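PDB 6UUG: putative dehydrogenase from Pseudomonas fluorescens, which acts as MsuC, the flavin-dependent monooxygenase of a two-component system that oxidises methanesulfinate in bacterial sulfur assimilation. Local coordinates for residues 150-155 against 179-184; 159-164 against 226-231. All coordinates share one frame; numbering follows the deposited sequence.

Interaction 1 of 2, residues 150-155 against 179-184; sequences TVVKDL and ASAVDE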
loop_
_atom_site.group_PDB
_atom_site.type_symbol
_atom_site.label_atom_id
_atom_site.label_comp_id
_atom_site.label_asym_id
_atom_site.label_seq_id
_atom_site.Cartn_x
_atom_site.Cartn_y
_atom_site.Cartn_z
ATOM N N THR A 150 33.139 18.373 -18.682
ATOM C CA THR A 150 33.366 19.283 -19.796
ATOM C C THR A 150 33.655 20.677 -19.253
ATOM O O THR A 150 32.875 21.210 -18.460
ATOM C CB THR A 150 32.162 19.313 -20.738
ATOM O OG1 THR A 150 31.992 18.015 -21.317
ATOM C CG2 THR A 150 32.387 20.315 -21.858
ATOM N N VAL A 151 34.787 21.252 -19.665
ATOM C CA VAL A 151 35.209 22.566 -19.201
ATOM C C VAL A 151 35.376 23.481 -20.408
ATOM O O VAL A 151 35.611 23.038 -21.537
ATOM C CB VAL A 151 36.518 22.521 -18.376
ATOM C CG1 VAL A 151 36.430 21.481 -17.266
ATOM C CG2 VAL A 151 37.703 22.247 -19.278
ATOM N N VAL A 152 35.242 24.778 -20.158
ATOM C CA VAL A 152 35.358 25.789 -21.201
ATOM C C VAL A 152 36.599 26.626 -20.922
ATOM O O VAL A 152 36.812 27.078 -19.791
ATOM C CB VAL A 152 34.093 26.664 -21.288
ATOM C CG1 VAL A 152 33.549 26.961 -19.901
ATOM C CG2 VAL A 152 34.385 27.961 -22.054
ATOM N N LYS A 153 37.425 26.808 -21.951
ATOM C CA LYS A 153 38.584 27.688 -21.902
ATOM C C LYS A 153 38.310 28.925 -22.746
ATOM O O LYS A 153 37.715 28.831 -23.825
ATOM C CB LYS A 153 39.841 26.982 -22.417
ATOM C CG LYS A 153 40.208 25.714 -21.663
ATOM C CD LYS A 153 40.593 26.011 -20.225
ATOM C CE LYS A 153 40.952 24.733 -19.488
ATOM N NZ LYS A 153 41.994 23.961 -20.218
ATOM N N ASP A 154 38.745 30.082 -22.249
ATOM C CA ASP A 154 38.609 31.343 -22.967
ATOM C C ASP A 154 39.896 31.617 -23.736
ATOM O O ASP A 154 40.970 31.731 -23.135
ATOM C CB ASP A 154 38.298 32.485 -22.000
ATOM C CG ASP A 154 37.855 33.757 -22.711
ATOM O OD1 ASP A 154 37.891 33.797 -23.962
ATOM O OD2 ASP A 154 37.464 34.718 -22.014
ATOM N N LEU A 155 39.787 31.714 -25.061
ATOM C CA LEU A 155 40.910 32.061 -25.924
ATOM C C LEU A 155 40.787 33.481 -26.469
ATOM O O LEU A 155 41.226 33.767 -27.586
ATOM C CB LEU A 155 41.033 31.057 -27.069
ATOM C CG LEU A 155 41.357 29.631 -26.626
ATOM C CD1 LEU A 155 41.447 28.701 -27.826
ATOM C CD2 LEU A 155 42.654 29.622 -25.837
ATOM N N ALA A 179 24.561 22.480 -25.146
ATOM C CA ALA A 179 25.693 21.875 -24.451
ATOM C C ALA A 179 26.101 22.747 -23.274
ATOM O O ALA A 179 26.056 23.977 -23.358
ATOM C CB ALA A 179 26.893 21.688 -25.398
ATOM N N SER A 180 26.515 22.113 -22.180
ATOM C CA SER A 180 27.000 22.845 -21.020
ATOM C C SER A 180 28.472 22.539 -20.768
ATOM O O SER A 180 28.994 21.492 -21.160
ATOM C CB SER A 180 26.191 22.513 -19.764
ATOM O OG SER A 180 26.179 21.121 -19.523
ATOM N N ALA A 181 29.126 23.477 -20.087
ATOM C CA ALA A 181 30.512 23.331 -19.668
ATOM C C ALA A 181 30.704 24.158 -18.407
ATOM O O ALA A 181 29.937 25.080 -18.133
ATOM C CB ALA A 181 31.489 23.780 -20.762
ATOM N N VAL A 182 31.730 23.815 -17.630
ATOM C CA VAL A 182 32.046 24.544 -16.406
ATOM C C VAL A 182 33.228 25.465 -16.675
ATOM O O VAL A 182 34.240 25.047 -17.250
ATOM C CB VAL A 182 32.326 23.588 -15.229
ATOM C CG1 VAL A 182 31.050 22.859 -14.824
ATOM C CG2 VAL A 182 33.394 22.576 -15.582
ATOM N N ASP A 183 33.082 26.732 -16.301
ATOM C CA ASP A 183 34.189 27.679 -16.299
ATOM C C ASP A 183 34.798 27.664 -14.906
ATOM O O ASP A 183 34.185 28.144 -13.948
ATOM C CB ASP A 183 33.725 29.081 -16.682
ATOM C CG ASP A 183 34.699 30.158 -16.239
ATOM O OD1 ASP A 183 35.918 29.992 -16.470
ATOM O OD2 ASP A 183 34.246 31.173 -15.665
ATOM N N GLU A 184 36.003 27.113 -14.793
ATOM C CA GLU A 184 36.643 26.955 -13.496
ATOM C C GLU A 184 37.136 28.299 -12.969
ATOM O O GLU A 184 38.340 28.574 -12.964
ATOM C CB GLU A 184 37.773 25.932 -13.610
ATOM C CG GLU A 184 37.360 24.724 -14.450
ATOM C CD GLU A 184 38.354 23.580 -14.398
ATOM O OE1 GLU A 184 38.751 23.181 -13.283
ATOM O OE2 GLU A 184 38.736 23.074 -15.476
#
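Val151 and Val182 meet where strand 151-154 passes over strand 179-183, their axes 65° apart. Starting at CB, the Val151 side chain lies 3.6 Å from the backbone O of Val182. Its CG1, set beside the backbone N and anti to the carbonyl carbon (chi1 -51°), then reaches CG2 of Val182 at 3.6 Å. The same methyl touches Glu184 OE2 at 3.3 Å, while CG2 of Val151 only skirts that oxygen. Branching at CB suits both valines, since each keeps an extended backbone and offers a methyl to the other.

Beneath this pair the backbones form a single bridge: Val182 N donates to Thr150 O at 3.0 Å, and Val152 N donates to Val182 O at 3.1 Å. Because the strands cross so steeply, the pairing goes no further, and the bridge is one link between the sheets of the beta domain that lies between the helical regions in the acyl-CoA dehydrogenase fold.

On the inner side, Ala181 CB fits between Thr150 CG2, at 3.7 Å, and Val152 CG1, at 3.9 Å; a lone methyl suits so close a backbone approach. Phe161 of the next strand also touches Ala181 and Val152, and Leu191 packs on Val152. Toward solvent, the Glu184 side chain turns at its first torsion (chi1 -43°) and then runs extended, crossing the Val151 side chain.

Interaction 2 of 2, residues 159-164 against 226-231; sequences REFSGK and VRVEES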
loop_
_atom_site.group_PDB
_atom_site.type_symbol
_atom_site.label_atom_id
_atom_site.label_comp_id
_atom_site.label_asym_id
_atom_site.label_seq_id
_atom_site.Cartn_x
_atom_site.Cartn_y
_atom_site.Cartn_z
ATOM N N ARG A 159 35.760 30.846 -27.280
ATOM C CA ARG A 159 35.915 29.863 -26.220
ATOM C C ARG A 159 35.880 28.458 -26.811
ATOM O O ARG A 159 35.481 28.249 -27.960
ATOM C CB ARG A 159 34.827 30.036 -25.157
ATOM C CG ARG A 159 34.774 31.439 -24.593
ATOM C CD ARG A 159 33.537 31.633 -23.751
ATOM N NE ARG A 159 33.227 33.043 -23.558
ATOM C CZ ARG A 159 33.100 33.625 -22.373
ATOM N NH1 ARG A 159 32.812 34.919 -22.299
ATOM N NH2 ARG A 159 33.251 32.913 -21.263
ATOM N N GLU A 160 36.307 27.482 -26.015
ATOM C CA GLU A 160 36.341 26.098 -26.468
ATOM C C GLU A 160 35.866 25.180 -25.354
ATOM O O GLU A 160 36.330 25.290 -24.214
ATOM C CB GLU A 160 37.752 25.696 -26.920
ATOM C CG GLU A 160 38.127 26.244 -28.285
ATOM C CD GLU A 160 39.538 25.875 -28.713
ATOM O OE1 GLU A 160 40.183 25.043 -28.038
ATOM O OE2 GLU A 160 40.000 26.429 -29.731
ATOM N N PHE A 161 34.942 24.279 -25.688
ATOM C CA PHE A 161 34.509 23.231 -24.769
ATOM C C PHE A 161 35.354 21.988 -25.014
ATOM O O PHE A 161 35.538 21.578 -26.165
ATOM C CB PHE A 161 33.028 22.877 -24.953
ATOM C CG PHE A 161 32.054 23.956 -24.525
ATOM C CD1 PHE A 161 32.483 25.226 -24.164
ATOM C CD2 PHE A 161 30.691 23.685 -24.493
ATOM C CE1 PHE A 161 31.575 26.201 -23.788
ATOM C CE2 PHE A 161 29.779 24.657 -24.112
ATOM C CZ PHE A 161 30.220 25.914 -23.758
ATOM N N SER A 162 35.857 21.389 -23.935
ATOM C CA SER A 162 36.644 20.165 -24.010
ATOM C C SER A 162 36.287 19.259 -22.841
ATOM O O SER A 162 36.169 19.724 -21.706
ATOM C CB SER A 162 38.155 20.456 -23.988
ATOM O OG SER A 162 38.559 21.177 -25.138
ATOM N N GLY A 163 36.118 17.974 -23.120
ATOM C CA GLY A 163 35.822 17.007 -22.089
ATOM C C GLY A 163 34.790 16.016 -22.575
ATOM O O GLY A 163 34.479 15.937 -23.762
ATOM N N LYS A 164 34.251 15.242 -21.641
ATOM C CA LYS A 164 33.276 14.213 -21.967
ATOM C C LYS A 164 31.948 14.512 -21.284
ATOM O O LYS A 164 31.897 15.225 -20.277
ATOM C CB LYS A 164 33.791 12.824 -21.565
ATOM C CG LYS A 164 35.023 12.398 -22.349
ATOM C CD LYS A 164 35.501 11.014 -21.956
ATOM C CE LYS A 164 36.691 10.590 -22.809
ATOM N NZ LYS A 164 36.359 10.557 -24.264
ATOM N N VAL A 226 36.085 22.169 -28.953
ATOM C CA VAL A 226 34.928 22.576 -29.746
ATOM C C VAL A 226 34.738 24.076 -29.597
ATOM O O VAL A 226 34.519 24.577 -28.489
ATOM C CB VAL A 226 33.663 21.822 -29.318
ATOM C CG1 VAL A 226 32.459 22.348 -30.098
ATOM C CG2 VAL A 226 33.847 20.330 -29.510
ATOM N N ARG A 227 34.796 24.792 -30.716
ATOM C CA ARG A 227 34.707 26.245 -30.668
ATOM C C ARG A 227 33.278 26.689 -30.368
ATOM O O ARG A 227 32.312 26.124 -30.891
ATOM C CB ARG A 227 35.185 26.846 -31.990
ATOM C CG ARG A 227 35.030 28.351 -32.056
ATOM C CD ARG A 227 35.659 28.939 -33.316
ATOM N NE ARG A 227 35.438 30.382 -33.389
ATOM C CZ ARG A 227 36.286 31.242 -33.945
ATOM N NH1 ARG A 227 36.008 32.541 -33.963
ATOM N NH2 ARG A 227 37.418 30.801 -34.474
ATOM N N VAL A 228 33.147 27.701 -29.507
ATOM C CA VAL A 228 31.853 28.278 -29.145
ATOM C C VAL A 228 31.960 29.800 -29.211
ATOM O O VAL A 228 32.784 30.399 -28.507
ATOM C CB VAL A 228 31.392 27.824 -27.747
ATOM C CG1 VAL A 228 30.053 28.436 -27.409
ATOM C CG2 VAL A 228 31.290 26.306 -27.695
ATOM N N GLU A 229 31.123 30.425 -30.042
ATOM C CA GLU A 229 31.137 31.878 -30.175
ATOM C C GLU A 229 30.378 32.536 -29.030
ATOM O O GLU A 229 29.464 31.952 -28.443
ATOM C CB GLU A 229 30.497 32.321 -31.491
ATOM C CG GLU A 229 31.091 31.707 -32.721
ATOM C CD GLU A 229 32.573 31.977 -32.844
ATOM O OE1 GLU A 229 33.019 33.118 -32.558
ATOM O OE2 GLU A 229 33.290 31.036 -33.218
ATOM N N GLU A 230 30.746 33.789 -28.739
ATOM C CA GLU A 230 29.992 34.578 -27.768
ATOM C C GLU A 230 28.517 34.617 -28.130
ATOM O O GLU A 230 27.651 34.511 -27.254
ATOM C CB GLU A 230 30.543 36.005 -27.690
ATOM C CG GLU A 230 31.958 36.105 -27.158
ATOM C CD GLU A 230 32.096 35.517 -25.771
ATOM O OE1 GLU A 230 32.867 34.543 -25.606
ATOM O OE2 GLU A 230 31.425 36.024 -24.846
ATOM N N SER A 231 28.215 34.755 -29.425
ATOM C CA SER A 231 26.843 34.794 -29.908
ATOM C C SER A 231 26.103 33.481 -29.694
ATOM O O SER A 231 24.888 33.431 -29.916
ATOM C CB SER A 231 26.817 35.145 -31.400
ATOM O OG SER A 231 27.344 34.081 -32.181
#
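The Phe161 ring carries Val228 CG2 over the centre of one face, a CH-pi contact 3.8 Å from the centroid and only 8° off the normal. The guanidinium of Arg159 is met at its edge by the Glu230 carboxylate, the two planes 30° apart. Arg159 NE gives an almost straight bond of 2.6 Å to the syn lone pair of Glu230 OE1, and Arg159 NH1 reaches Glu230 OE2 at 3.1 Å, tilted from the guanidinium plane. This side-on, two-nitrogen salt bridge limits rotation of both groups. Arginine's extended chain spans the distance, while Glu230 bends at chi2 (-58°) to turn its acid back toward the strand.

In the backbone, twisted antiparallel pairing holds Arg159 to Val228 and Phe161 to Val226 through two bonds each, including Phe161 N to Val226 O at 2.8 Å. Glu160 and Arg227 point to the other face, where the Glu160 carboxylate forms a salt bridge with Arg225.

Phe161, Val226 and Val228 are buried against Leu191, Ala193 and Ile195 of strand 189-196, so apolar side chains suit the buried part of that face, while Arg159, on the same side, leads out to Glu230; beyond the pairing, Ser231 O accepts a bond from Gln124 of helix 122-135.

How the interactions relate
Interactions 1 and 2 have centres about 7 Å apart, and both reach one antiparallel sheet, in which strands 151-154 and 159-162 are neighbours. The backbone pairs Val151 N with Ser162 O and Lys153 O with Glu160 N, both 2.9 Å and probably hydrogen bonds, stitch them together. Along the chain the segments alternate: 150-155, 159-164, 179-184, then 226-231. The two neighbouring strands, joined by a short connection, face different long-range partners, strand 176-183 of the mixed sheet in interaction 1 and strand 221-228 in interaction 2. Strand 189-196 packs against both contacts, whose centres each lie about 26 Å from the chain's centre, on the same side of it.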